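Chitinase (Thermococcus chitonophagus, PDB 5XSW) probably hydrolyses internal linkages of chitin, acting as an endochitinase whose deposited fragment joins a beta-strand domain to a mainly helical, glycan-binding domain. Local coordinates at residues A[37-42]-A[63-68]. Residues are numbered along the deposited sequence; the frame is centred on the assembly and turned at random.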
loop_
_atom_site.group_PDB
_atom_site.type_symbol
_atom_site.label_atom_id
_atom_site.label_comp_id
_atom_site.label_asym_id
_atom_site.label_seq_id
_atom_site.Cartn_x
_atom_site.Cartn_y
_atom_site.Cartn_z
ATOM N N ASN A 37 6.181 -6.281 -23.411
ATOM C CA ASN A 37 5.834 -6.779 -24.736
ATOM C C ASN A 37 6.979 -7.672 -25.231
ATOM O O ASN A 37 7.982 -7.858 -24.527
ATOM C CB ASN A 37 5.514 -5.632 -25.712
ATOM C CG ASN A 37 6.571 -4.566 -25.756
ATOM O OD1 ASN A 37 7.759 -4.865 -25.859
ATOM N ND2 ASN A 37 6.140 -3.297 -25.723
ATOM N N ILE A 38 6.757 -8.313 -26.370
ATOM C CA ILE A 38 7.785 -9.151 -27.011
ATOM C C ILE A 38 7.914 -8.526 -28.430
ATOM O O ILE A 38 6.904 -8.295 -29.083
ATOM C CB ILE A 38 7.393 -10.628 -27.150
ATOM C CG1 ILE A 38 7.012 -11.270 -25.814
ATOM C CG2 ILE A 38 8.554 -11.488 -27.770
ATOM C CD1 ILE A 38 5.518 -11.214 -25.564
ATOM N N THR A 39 9.123 -8.235 -28.884
ATOM C CA THR A 39 9.246 -7.755 -30.266
ATOM C C THR A 39 9.935 -8.817 -31.131
ATOM O O THR A 39 10.721 -9.645 -30.650
ATOM C CB THR A 39 10.042 -6.452 -30.378
ATOM O OG1 THR A 39 11.297 -6.572 -29.679
ATOM C CG2 THR A 39 9.261 -5.247 -29.837
ATOM N N PHE A 40 9.661 -8.772 -32.422
ATOM C CA PHE A 40 10.529 -9.523 -33.322
ATOM C C PHE A 40 10.497 -8.813 -34.683
ATOM O O PHE A 40 9.717 -7.890 -34.890
ATOM C CB PHE A 40 10.090 -10.993 -33.435
ATOM C CG PHE A 40 8.720 -11.172 -34.106
ATOM C CD1 PHE A 40 8.610 -11.309 -35.496
ATOM C CD2 PHE A 40 7.555 -11.235 -33.340
ATOM C CE1 PHE A 40 7.339 -11.496 -36.119
ATOM C CE2 PHE A 40 6.293 -11.408 -33.918
ATOM C CZ PHE A 40 6.173 -11.549 -35.345
ATOM N N GLU A 41 11.353 -9.267 -35.597
ATOM C CA GLU A 41 11.432 -8.631 -36.903
ATOM C C GLU A 41 11.078 -9.633 -37.994
ATOM O O GLU A 41 11.360 -10.816 -37.866
ATOM C CB GLU A 41 12.827 -8.028 -37.116
ATOM C CG GLU A 41 13.037 -6.778 -36.268
ATOM C CD GLU A 41 14.515 -6.348 -36.158
ATOM O OE1 GLU A 41 14.757 -5.144 -35.956
ATOM O OE2 GLU A 41 15.430 -7.195 -36.241
ATOM N N THR A 42 10.389 -9.136 -39.015
ATOM C CA THR A 42 10.162 -9.878 -40.249
ATOM C C THR A 42 9.903 -8.881 -41.390
ATOM O O THR A 42 9.390 -7.774 -41.162
ATOM C CB THR A 42 8.989 -10.852 -40.111
ATOM O OG1 THR A 42 8.708 -11.459 -41.377
ATOM C CG2 THR A 42 7.720 -10.102 -39.604
ATOM N N GLY A 63 6.861 -1.175 -39.785
ATOM C CA GLY A 63 7.923 -1.583 -40.694
ATOM C C GLY A 63 8.252 -3.049 -40.507
ATOM O O GLY A 63 7.379 -3.899 -40.603
ATOM N N ASN A 64 9.516 -3.349 -40.224
ATOM C CA ASN A 64 9.936 -4.730 -40.031
ATOM C C ASN A 64 9.741 -5.208 -38.560
ATOM O O ASN A 64 9.962 -6.375 -38.253
ATOM C CB ASN A 64 11.398 -4.882 -40.451
ATOM C CG ASN A 64 11.606 -4.592 -41.977
ATOM O OD1 ASN A 64 10.684 -4.750 -42.800
ATOM N ND2 ASN A 64 12.807 -4.158 -42.333
ATOM N N LEU A 65 9.299 -4.291 -37.696
ATOM C CA LEU A 65 9.205 -4.532 -36.226
ATOM C C LEU A 65 7.792 -4.882 -35.794
ATOM O O LEU A 65 6.886 -4.063 -35.959
ATOM C CB LEU A 65 9.648 -3.306 -35.449
ATOM C CG LEU A 65 9.746 -3.548 -33.924
ATOM C CD1 LEU A 65 10.791 -4.620 -33.680
ATOM C CD2 LEU A 65 10.120 -2.246 -33.227
ATOM N N VAL A 66 7.605 -6.090 -35.268
ATOM C CA VAL A 66 6.294 -6.526 -34.770
ATOM C C VAL A 66 6.349 -6.506 -33.211
ATOM O O VAL A 66 7.309 -6.982 -32.631
ATOM C CB VAL A 66 5.932 -7.943 -35.260
ATOM C CG1 VAL A 66 4.543 -8.383 -34.733
ATOM C CG2 VAL A 66 5.906 -8.005 -36.824
ATOM N N THR A 67 5.335 -5.946 -32.566
ATOM C CA THR A 67 5.299 -5.878 -31.081
ATOM C C THR A 67 4.084 -6.630 -30.564
ATOM O O THR A 67 2.951 -6.271 -30.915
ATOM C CB THR A 67 5.234 -4.441 -30.611
ATOM O OG1 THR A 67 6.332 -3.722 -31.202
ATOM C CG2 THR A 67 5.293 -4.375 -28.998
ATOM N N ILE A 68 4.320 -7.692 -29.794
ATOM C CA ILE A 68 3.247 -8.487 -29.229
ATOM C C ILE A 68 2.982 -8.013 -27.795
ATOM O O ILE A 68 3.911 -7.978 -26.984
ATOM C CB ILE A 68 3.577 -9.957 -29.187
ATOM C CG1 ILE A 68 3.781 -10.516 -30.625
ATOM C CG2 ILE A 68 2.442 -10.725 -28.467
ATOM C CD1 ILE A 68 4.474 -11.890 -30.570
#
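The Phe40 ring lays one face against Val66. Val66 CB sits 3.8 Å from the centroid of the Phe40 ring, 18° off the ring normal, a CH-pi contact over the face. At the ring edge, in its plane, Ile68 CD1 comes within 3.8 Å of Phe40 CE2. The ring also meets that of Phe100, their planes at about 30°. With Phe40 CG held between its backbone N and carbonyl carbon, the ring stands beside Val66 and points the same way. Thr42 CG2 also reaches Val66 CG2. An alanine in place of Phe40 would probably leave Val66, the tip of Ile68 and the ring of Phe100 without their aromatic neighbour and open a gap on the side of Ile86 of strand 80-89.

The backbones run antiparallel. Ile38 with Ile68 and Phe40 with Val66 are hydrogen-bonded pairs, each joined by two bonds. The bond from Val66 N to Phe40 O is 2.8 Å and nearly straight at 173°. Thr42 N to Asn64 O, 2.9 Å, extends the pairing past the end of strand 37-41. Between these bonds Thr39 and Thr67 form a non-hydrogen-bonded pair and lie side by side, Thr39 CG2 3.6 Å from Thr67 OG1. Thr67 CG2 turns to the amide of Asn37, 3.5 Å from Asn37 CG. On this same face Leu65 CD1 packs on Thr39 CB at 3.8 Å. Thr39 OG1 is hydrogen-bonded to His103 NE2, on strand 98-104.

The pair belongs to the beta-strand domain at the N-terminal end of the fragment. Strand 98-104 pairs with the other edge of strand 32-41, and strand 58-62 lies beyond strand 65-69. On the Phe40 face, Val66 and Ile68 meet Ile49 of strand 45-51, while Phe40 meets Ile86, so this sheet packs face to face on a second antiparallel sheet as a beta-sandwich.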